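Local coordinates for alcohol dehydrogenase (Aeropyrum pernix, PDB 1H2B), which probably catalyses the NAD(+)-dependent oxidation of alcohols, as a zinc-containing alcohol dehydrogenase of a hyperthermophilic archaeon, at residues 195-207 with 222-234. Sequence-based numbering, arbitrary orientation.
Sequences VGGLGHIAVQLLK and EKLKLAERLGADH. With NAJ (nicotinamide-adenine-dinucleotide (acidic form)), chain I.
Val-195 presses both methyls on Ala-227, CG2 lying 3.9 Å from its CB, while CG1 also rests on the carbonyl of Lys-223. One water bridges Val-195 and Lys-223 through their polar atoms: it accepts a hydrogen bond from Lys-223 NZ and can donate one to Val-195 O. The lysine's CD comes within 3.0 Å of NAJ O3B, beside the adenosine ribose; an alanine here would probably leave that water without its donor and the ribose hydroxyls without the aliphatic chain beside them. The glycine-rich turn spends its amides on the pyrophosphate: Gly-197 N bonds NAJ O2A, and Leu-198 N reaches NAJ O2N at 176°, almost straight. Gly-196 O is gripped twice, by His-200 N and, from the other face of its plane, by His-200 ND1 at 2.8 Å. That bond lies in the imidazole plane, and with NE2 held by the amide of Glu-330 it fixes the ring's rotation. Leu-230 CD1 meets the ring edge, and CD2 packs on Gln-204, whose NE2 bonds Arg-328 O and, weakly, His-200 O. At the far end Lys-207, bent at chi2 and chi3 (-61° and -62°), curls over Gly-231 O to form a long salt bridge with Asp-233, NZ to OD1 3.4 Å. Two waters reinforce it, one also serving Gly-231 O, and Asp-233 OD1 takes the amide of Val-214 too. Gly-231 closes helix 221-229 in a Schellman motif. The two helices are neighbours in the Rossmann fold, linked through strand 213-218, with Ala-227 seated on Ala-216 and Val-235 of the parallel sheet and Leu-198 and Ile-201 turned to helix 166-181.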
ATOM      1  N   VAL B 195     -18.197  10.049  20.714  1.00 15.02           N
ATOM      2  CA  VAL B 195     -19.073  10.603  19.679  1.00 14.90           C
ATOM      3  C   VAL B 195     -19.184  12.101  19.920  1.00 16.74           C
ATOM      4  O   VAL B 195     -20.278  12.645  20.147  1.00 18.59           O
ATOM      5  CB  VAL B 195     -20.454   9.888  19.641  1.00 14.31           C
ATOM      6  CG1 VAL B 195     -21.303  10.391  18.419  1.00 15.23           C
ATOM      7  CG2 VAL B 195     -20.286   8.382  19.568  1.00 15.04           C
ATOM      8  N   GLY B 196     -18.009  12.738  19.867  1.00 14.79           N
ATOM      9  CA  GLY B 196     -17.883  14.152  20.155  1.00 15.41           C
ATOM     10  C   GLY B 196     -17.819  14.991  18.905  1.00 16.68           C
ATOM     11  O   GLY B 196     -18.367  14.613  17.866  1.00 16.94           O
ATOM     12  N   GLY B 197     -17.150  16.138  18.993  1.00 15.32           N
ATOM     13  CA  GLY B 197     -17.078  16.997  17.812  1.00 13.71           C
ATOM     14  C   GLY B 197     -16.392  16.285  16.659  1.00 14.65           C
ATOM     15  O   GLY B 197     -16.882  16.298  15.531  1.00 16.27           O
ATOM     16  N   LEU B 198     -15.254  15.630  16.940  1.00 14.80           N
ATOM     17  CA  LEU B 198     -14.616  14.817  15.925  1.00 14.48           C
ATOM     18  C   LEU B 198     -15.382  13.484  15.705  1.00 14.13           C
ATOM     19  O   LEU B 198     -15.630  13.079  14.553  1.00 13.58           O
ATOM     20  CB  LEU B 198     -13.183  14.476  16.352  1.00 14.21           C
ATOM     21  CG  LEU B 198     -12.156  15.506  15.981  1.00 12.17           C
ATOM     22  CD1 LEU B 198     -12.287  16.771  16.824  1.00 15.11           C
ATOM     23  CD2 LEU B 198     -10.789  14.842  16.140  1.00 15.91           C
ATOM     24  N   GLY B 199     -15.734  12.805  16.803  1.00 13.87           N
ATOM     25  CA  GLY B 199     -16.279  11.472  16.711  1.00 14.19           C
ATOM     26  C   GLY B 199     -17.584  11.354  15.931  1.00 14.13           C
ATOM     27  O   GLY B 199     -17.761  10.362  15.218  1.00 14.29           O
ATOM     28  N   HIS B 200     -18.496  12.314  16.088  1.00 14.80           N
ATOM     29  CA  HIS B 200     -19.766  12.212  15.372  1.00 18.06           C
ATOM     30  C   HIS B 200     -19.567  12.368  13.877  1.00 16.40           C
ATOM     31  O   HIS B 200     -20.295  11.771  13.073  1.00 16.80           O
ATOM     32  CB  HIS B 200     -20.801  13.182  15.955  1.00 18.17           C
ATOM     33  CG  HIS B 200     -20.786  14.532  15.313  1.00 16.03           C
ATOM     34  ND1 HIS B 200     -19.871  15.493  15.654  1.00 16.44           N
ATOM     35  CD2 HIS B 200     -21.607  15.095  14.383  1.00 17.21           C
ATOM     36  CE1 HIS B 200     -20.095  16.586  14.941  1.00 17.27           C
ATOM     37  NE2 HIS B 200     -21.156  16.378  14.173  1.00 17.07           N
ATOM     38  N   ILE B 201     -18.508  13.088  13.476  1.00 15.46           N
ATOM     39  CA  ILE B 201     -18.139  13.130  12.077  1.00 13.92           C
ATOM     40  C   ILE B 201     -17.555  11.810  11.661  1.00 14.87           C
ATOM     41  O   ILE B 201     -17.891  11.265  10.612  1.00 15.95           O
ATOM     42  CB  ILE B 201     -17.153  14.305  11.801  1.00 14.93           C
ATOM     43  CG1 ILE B 201     -17.847  15.622  12.211  1.00 18.44           C
ATOM     44  CG2 ILE B 201     -16.787  14.339  10.317  1.00 17.13           C
ATOM     45  CD1 ILE B 201     -16.941  16.875  12.089  1.00 16.82           C
ATOM     46  N   ALA B 202     -16.690  11.242  12.513  1.00 14.92           N
ATOM     47  CA  ALA B 202     -16.077   9.952  12.171  1.00 13.31           C
ATOM     48  C   ALA B 202     -17.126   8.849  11.974  1.00 15.61           C
ATOM     49  O   ALA B 202     -16.960   8.016  11.093  1.00 16.87           O
ATOM     50  CB  ALA B 202     -15.047   9.542  13.225  1.00 14.77           C
ATOM     51  N   VAL B 203     -18.206   8.860  12.762  1.00 15.92           N
ATOM     52  CA  VAL B 203     -19.263   7.844  12.560  1.00 15.50           C
ATOM     53  C   VAL B 203     -19.773   7.915  11.129  1.00 17.27           C
ATOM     54  O   VAL B 203     -19.869   6.881  10.454  1.00 17.04           O
ATOM     55  CB  VAL B 203     -20.465   8.041  13.541  1.00 16.42           C
ATOM     56  CG1 VAL B 203     -21.686   7.123  13.135  1.00 16.22           C
ATOM     57  CG2 VAL B 203     -20.042   7.764  14.982  1.00 17.38           C
ATOM     58  N   GLN B 204     -20.088   9.125  10.663  1.00 17.51           N
ATOM     59  CA  GLN B 204     -20.574   9.307   9.300  1.00 18.47           C
ATOM     60  C   GLN B 204     -19.539   8.883   8.269  1.00 19.17           C
ATOM     61  O   GLN B 204     -19.846   8.228   7.284  1.00 19.06           O
ATOM     62  CB  GLN B 204     -20.930  10.773   9.039  1.00 18.92           C
ATOM     63  CG  GLN B 204     -21.999  11.309   9.958  1.00 19.54           C
ATOM     64  CD  GLN B 204     -22.192  12.791   9.754  1.00 17.64           C
ATOM     65  OE1 GLN B 204     -22.621  13.222   8.658  1.00 20.53           O
ATOM     66  NE2 GLN B 204     -21.817  13.589  10.754  1.00 19.70           N
ATOM     67  N   LEU B 205     -18.296   9.265   8.490  1.00 16.53           N
ATOM     68  CA  LEU B 205     -17.277   8.922   7.529  1.00 16.17           C
ATOM     69  C   LEU B 205     -16.992   7.427   7.446  1.00 17.51           C
ATOM     70  O   LEU B 205     -16.709   6.954   6.371  1.00 19.50           O
ATOM     71  CB  LEU B 205     -15.983   9.695   7.849  1.00 15.68           C
ATOM     72  CG  LEU B 205     -16.100  11.205   7.684  1.00 15.05           C
ATOM     73  CD1 LEU B 205     -14.797  11.866   8.147  1.00 14.88           C
ATOM     74  CD2 LEU B 205     -16.315  11.553   6.221  1.00 17.58           C
ATOM     75  N   LEU B 206     -17.044   6.721   8.572  1.00 17.32           N
ATOM     76  CA  LEU B 206     -16.848   5.267   8.570  1.00 17.87           C
ATOM     77  C   LEU B 206     -17.941   4.615   7.698  1.00 19.70           C
ATOM     78  O   LEU B 206     -17.664   3.657   6.975  1.00 19.01           O
ATOM     79  CB  LEU B 206     -16.812   4.694   9.974  1.00 16.38           C
ATOM     80  CG  LEU B 206     -15.549   5.021  10.822  1.00 17.71           C
ATOM     81  CD1 LEU B 206     -15.804   4.791  12.308  1.00 19.47           C
ATOM     82  CD2 LEU B 206     -14.399   4.115  10.256  1.00 17.26           C
ATOM     83  N   LYS B 207     -19.155   5.160   7.733  1.00 18.67           N
ATOM     84  CA  LYS B 207     -20.204   4.591   6.867  1.00 19.48           C
ATOM     85  C   LYS B 207     -20.064   4.881   5.371  1.00 21.29           C
ATOM     86  O   LYS B 207     -20.519   4.084   4.531  1.00 23.78           O
ATOM     87  CB  LYS B 207     -21.584   5.068   7.354  1.00 19.19           C
ATOM     88  CG  LYS B 207     -21.962   4.594   8.756  1.00 20.77           C
ATOM     89  CD  LYS B 207     -22.043   3.072   8.893  1.00 28.11           C
ATOM     90  CE  LYS B 207     -23.119   2.492   7.984  1.00 33.92           C
ATOM     91  NZ  LYS B 207     -23.397   1.075   8.327  1.00 44.56           N
ATOM     92  N   GLU B 222     -27.485  11.055  25.076  1.00 19.74           N
ATOM     93  CA  GLU B 222     -27.809  11.859  23.907  1.00 20.16           C
ATOM     94  C   GLU B 222     -26.740  11.662  22.800  1.00 18.32           C
ATOM     95  O   GLU B 222     -27.052  11.742  21.607  1.00 21.11           O
ATOM     96  CB  GLU B 222     -27.986  13.324  24.308  1.00 25.19           C
ATOM     97  CG  GLU B 222     -26.762  13.984  24.900  1.00 36.32           C
ATOM     98  CD  GLU B 222     -26.522  13.777  26.404  1.00 45.10           C
ATOM     99  OE1 GLU B 222     -27.196  12.951  27.120  1.00 37.07           O
ATOM    100  OE2 GLU B 222     -25.591  14.483  26.870  1.00 50.16           O
ATOM    101  N   LYS B 223     -25.522  11.338  23.218  1.00 19.18           N
ATOM    102  CA  LYS B 223     -24.441  11.088  22.218  1.00 18.83           C
ATOM    103  C   LYS B 223     -24.554   9.721  21.567  1.00 16.99           C
ATOM    104  O   LYS B 223     -24.271   9.562  20.346  1.00 17.12           O
ATOM    105  CB  LYS B 223     -23.083  11.295  22.848  1.00 19.70           C
ATOM    106  CG  LYS B 223     -22.827  12.814  23.080  1.00 25.96           C
ATOM    107  CD  LYS B 223     -21.666  13.030  24.026  1.00 30.18           C
ATOM    108  CE  LYS B 223     -21.689  14.359  24.791  1.00 33.14           C
ATOM    109  NZ  LYS B 223     -21.783  15.507  23.889  1.00 32.03           N
ATOM    110  N   LEU B 224     -25.064   8.767  22.350  1.00 17.15           N
ATOM    111  CA  LEU B 224     -25.367   7.448  21.801  1.00 17.10           C
ATOM    112  C   LEU B 224     -26.527   7.474  20.814  1.00 21.15           C
ATOM    113  O   LEU B 224     -26.468   6.821  19.761  1.00 19.74           O
ATOM    114  CB  LEU B 224     -25.603   6.426  22.895  1.00 18.43           C
ATOM    115  CG  LEU B 224     -24.508   6.238  23.953  1.00 20.07           C
ATOM    116  CD1 LEU B 224     -24.936   5.217  25.003  1.00 27.59           C
ATOM    117  CD2 LEU B 224     -23.220   5.801  23.261  1.00 21.13           C
ATOM    118  N   LYS B 225     -27.589   8.225  21.140  1.00 20.52           N
ATOM    119  CA  LYS B 225     -28.654   8.421  20.164  1.00 19.40           C
ATOM    120  C   LYS B 225     -28.157   9.138  18.907  1.00 18.16           C
ATOM    121  O   LYS B 225     -28.582   8.811  17.784  1.00 21.95           O
ATOM    122  CB  LYS B 225     -29.800   9.230  20.827  1.00 20.89           C
ATOM    123  CG  LYS B 225     -30.548   8.443  21.910  1.00 28.08           C
ATOM    124  CD  LYS B 225     -31.349   9.391  22.810  1.00 33.89           C
ATOM    125  CE  LYS B 225     -32.741   9.592  22.299  1.00 41.11           C
ATOM    126  NZ  LYS B 225     -33.599  10.283  23.313  1.00 42.40           N
ATOM    127  N   LEU B 226     -27.263  10.121  19.081  1.00 20.02           N
ATOM    128  CA  LEU B 226     -26.709  10.834  17.923  1.00 19.45           C
ATOM    129  C   LEU B 226     -25.989   9.820  17.013  1.00 18.85           C
ATOM    130  O   LEU B 226     -26.162   9.806  15.777  1.00 19.31           O
ATOM    131  CB  LEU B 226     -25.753  11.950  18.366  1.00 19.89           C
ATOM    132  CG  LEU B 226     -24.997  12.683  17.262  1.00 20.57           C
ATOM    133  CD1 LEU B 226     -25.985  13.468  16.363  1.00 22.84           C
ATOM    134  CD2 LEU B 226     -24.005  13.637  17.904  1.00 22.53           C
ATOM    135  N   ALA B 227     -25.170   8.963  17.631  1.00 18.51           N
ATOM    136  CA  ALA B 227     -24.491   7.949  16.841  1.00 17.46           C
ATOM    137  C   ALA B 227     -25.454   7.027  16.099  1.00 19.90           C
ATOM    138  O   ALA B 227     -25.236   6.702  14.946  1.00 19.16           O
ATOM    139  CB  ALA B 227     -23.530   7.115  17.722  1.00 17.28           C
ATOM    140  N   GLU B 228     -26.527   6.606  16.766  1.00 20.54           N
ATOM    141  CA  GLU B 228     -27.595   5.839  16.094  1.00 22.12           C
ATOM    142  C   GLU B 228     -28.191   6.553  14.860  1.00 21.26           C
ATOM    143  O   GLU B 228     -28.318   5.941  13.783  1.00 22.47           O
ATOM    144  CB  GLU B 228     -28.693   5.510  17.108  1.00 21.10           C
ATOM    145  CG  GLU B 228     -28.290   4.460  18.137  1.00 23.90           C
ATOM    146  CD  GLU B 228     -29.393   4.110  19.128  1.00 26.93           C
ATOM    147  OE1 GLU B 228     -30.198   4.987  19.499  1.00 29.12           O
ATOM    148  OE2 GLU B 228     -29.435   2.946  19.557  1.00 25.00           O
ATOM    149  N   ARG B 229     -28.531   7.826  15.003  1.00 21.39           N
ATOM    150  CA  ARG B 229     -29.074   8.579  13.864  1.00 22.45           C
ATOM    151  C   ARG B 229     -28.075   8.728  12.739  1.00 22.92           C
ATOM    152  O   ARG B 229     -28.462   8.863  11.570  1.00 25.01           O
ATOM    153  CB  ARG B 229     -29.571   9.969  14.266  1.00 25.73           C
ATOM    154  CG  ARG B 229     -30.555  10.003  15.390  1.00 34.34           C
ATOM    155  CD  ARG B 229     -31.197  11.371  15.555  1.00 30.41           C
ATOM    156  NE  ARG B 229     -30.292  12.406  16.075  1.00 33.38           N
ATOM    157  CZ  ARG B 229     -30.038  12.588  17.375  1.00 26.41           C
ATOM    158  NH1 ARG B 229     -30.594  11.790  18.278  1.00 30.58           N
ATOM    159  NH2 ARG B 229     -29.242  13.591  17.774  1.00 30.16           N
ATOM    160  N   LEU B 230     -26.783   8.714  13.079  1.00 20.91           N
ATOM    161  CA  LEU B 230     -25.748   8.912  12.074  1.00 21.81           C
ATOM    162  C   LEU B 230     -25.283   7.611  11.459  1.00 21.38           C
ATOM    163  O   LEU B 230     -24.405   7.611  10.589  1.00 26.48           O
ATOM    164  CB  LEU B 230     -24.569   9.694  12.680  1.00 21.91           C
ATOM    165  CG  LEU B 230     -24.899  11.119  13.109  1.00 21.81           C
ATOM    166  CD1 LEU B 230     -23.713  11.751  13.810  1.00 26.16           C
ATOM    167  CD2 LEU B 230     -25.343  11.990  11.907  1.00 27.16           C
ATOM    168  N   GLY B 231     -25.860   6.507  11.897  1.00 20.69           N
ATOM    169  CA  GLY B 231     -25.654   5.255  11.200  1.00 21.16           C
ATOM    170  C   GLY B 231     -24.853   4.188  11.917  1.00 19.41           C
ATOM    171  O   GLY B 231     -24.520   3.179  11.290  1.00 22.77           O
ATOM    172  N   ALA B 232     -24.501   4.392  13.187  1.00 19.67           N
ATOM    173  CA  ALA B 232     -23.774   3.341  13.892  1.00 18.17           C
ATOM    174  C   ALA B 232     -24.621   2.077  13.913  1.00 19.83           C
ATOM    175  O   ALA B 232     -25.853   2.146  14.140  1.00 21.02           O
ATOM    176  CB  ALA B 232     -23.425   3.749  15.360  1.00 17.61           C
ATOM    177  N   ASP B 233     -23.978   0.928  13.724  1.00 18.48           N
ATOM    178  CA  ASP B 233     -24.672  -0.345  13.742  1.00 17.79           C
ATOM    179  C   ASP B 233     -25.026  -0.770  15.160  1.00 19.31           C
ATOM    180  O   ASP B 233     -26.042  -1.448  15.394  1.00 19.73           O
ATOM    181  CB  ASP B 233     -23.834  -1.399  13.027  1.00 19.09           C
ATOM    182  CG  ASP B 233     -23.656  -1.053  11.589  1.00 24.24           C
ATOM    183  OD1 ASP B 233     -22.569  -0.612  11.153  1.00 20.93           O
ATOM    184  OD2 ASP B 233     -24.651  -1.096  10.811  1.00 23.42           O
ATOM    185  N   HIS B 234     -24.169  -0.387  16.105  1.00 18.27           N
ATOM    186  CA  HIS B 234     -24.344  -0.737  17.499  1.00 14.79           C
ATOM    187  C   HIS B 234     -23.794   0.429  18.286  1.00 18.60           C
ATOM    188  O   HIS B 234     -22.835   1.096  17.851  1.00 16.30           O
ATOM    189  CB  HIS B 234     -23.560  -2.000  17.903  1.00 16.21           C
ATOM    190  CG  HIS B 234     -23.993  -3.232  17.197  1.00 21.74           C
ATOM    191  ND1 HIS B 234     -25.115  -3.948  17.559  1.00 21.15           N
ATOM    192  CD2 HIS B 234     -23.466  -3.870  16.124  1.00 22.36           C
ATOM    193  CE1 HIS B 234     -25.273  -4.963  16.732  1.00 23.76           C
ATOM    194  NE2 HIS B 234     -24.279  -4.944  15.858  1.00 22.75           N
TER
HETATM  195  PA  NAJ I1361     -15.358  16.470  22.552  1.00 17.71           P
HETATM  196  O1A NAJ I1361     -15.290  16.993  23.960  1.00 18.35           O
HETATM  197  O2A NAJ I1361     -16.354  17.096  21.562  1.00 17.12           O
HETATM  198  O5B NAJ I1361     -15.764  14.926  22.504  1.00 17.76           O
HETATM  199  C5B NAJ I1361     -15.272  13.972  23.456  1.00 17.01           C
HETATM  200  C4B NAJ I1361     -16.337  12.889  23.478  1.00 15.34           C
HETATM  201  O4B NAJ I1361     -15.805  11.799  24.259  1.00 14.23           O
HETATM  202  C3B NAJ I1361     -17.666  13.340  24.082  1.00 15.86           C
HETATM  203  O3B NAJ I1361     -18.782  12.973  23.253  1.00 18.05           O
HETATM  204  C2B NAJ I1361     -17.608  12.580  25.399  1.00 17.90           C
HETATM  205  O2B NAJ I1361     -18.894  12.325  25.984  1.00 18.14           O
HETATM  206  C1B NAJ I1361     -16.870  11.282  25.045  1.00 16.05           C
HETATM  207  N9A NAJ I1361     -16.278  10.576  26.181  1.00 17.34           N
HETATM  208  C8A NAJ I1361     -15.734  11.068  27.375  1.00 19.14           C
HETATM  209  N7A NAJ I1361     -15.269  10.027  28.118  1.00 17.28           N
HETATM  210  C5A NAJ I1361     -15.518   8.880  27.421  1.00 16.16           C
HETATM  211  C6A NAJ I1361     -15.278   7.552  27.672  1.00 17.04           C
HETATM  212  N6A NAJ I1361     -14.724   7.112  28.810  1.00 17.61           N
HETATM  213  N1A NAJ I1361     -15.600   6.635  26.705  1.00 15.51           N
HETATM  214  C2A NAJ I1361     -16.223   6.997  25.523  1.00 14.92           C
HETATM  215  N3A NAJ I1361     -16.478   8.304  25.299  1.00 13.16           N
HETATM  216  C4A NAJ I1361     -16.134   9.226  26.237  1.00 15.34           C
HETATM  217  O3  NAJ I1361     -13.872  16.535  21.991  1.00 16.09           O
HETATM  218  PN  NAJ I1361     -13.360  16.805  20.484  1.00 15.94           P
HETATM  219  O1N NAJ I1361     -13.227  18.238  20.247  1.00 15.80           O
HETATM  220  O2N NAJ I1361     -14.140  15.974  19.546  1.00 15.31           O
HETATM  221  O5D NAJ I1361     -11.850  16.278  20.633  1.00 14.60           O
HETATM  222  C5D NAJ I1361     -11.650  14.883  20.848  1.00 15.36           C
HETATM  223  C4D NAJ I1361     -10.200  14.641  21.237  1.00 14.07           C
HETATM  224  O4D NAJ I1361      -9.394  14.818  20.059  1.00 15.72           O
HETATM  225  C3D NAJ I1361      -9.650  15.645  22.249  1.00 13.51           C
HETATM  226  O3D NAJ I1361      -8.603  14.997  22.995  1.00 15.30           O
HETATM  227  C2D NAJ I1361      -9.035  16.731  21.356  1.00 16.56           C
HETATM  228  O2D NAJ I1361      -8.063  17.531  21.966  1.00 16.12           O
HETATM  229  C1D NAJ I1361      -8.422  15.810  20.286  1.00 14.56           C
HETATM  230  N1N NAJ I1361      -8.024  16.396  19.006  1.00 14.82           N
HETATM  231  C2N NAJ I1361      -7.031  15.748  18.333  1.00 14.47           C
HETATM  232  C3N NAJ I1361      -6.640  16.199  17.084  1.00 13.13           C
HETATM  233  C7N NAJ I1361      -5.510  15.520  16.382  1.00 14.95           C
HETATM  234  O7N NAJ I1361      -5.146  16.084  15.218  1.00 14.75           O
HETATM  235  N7N NAJ I1361      -4.912  14.393  16.781  1.00 13.75           N
HETATM  236  C4N NAJ I1361      -7.265  17.322  16.448  1.00 16.75           C
HETATM  237  C5N NAJ I1361      -8.406  17.833  17.128  1.00 16.34           C
HETATM  238  C6N NAJ I1361      -8.747  17.397  18.394  1.00 16.13           C
HETATM  239  O   HOH W   1     -21.148  15.259  21.026  1.00 26.42           O
HETATM  240  O   HOH W   2     -22.189  -1.106   8.554  1.00 32.33           O
HETATM  241  O   HOH W   3     -25.693   1.355   9.681  1.00 36.76           O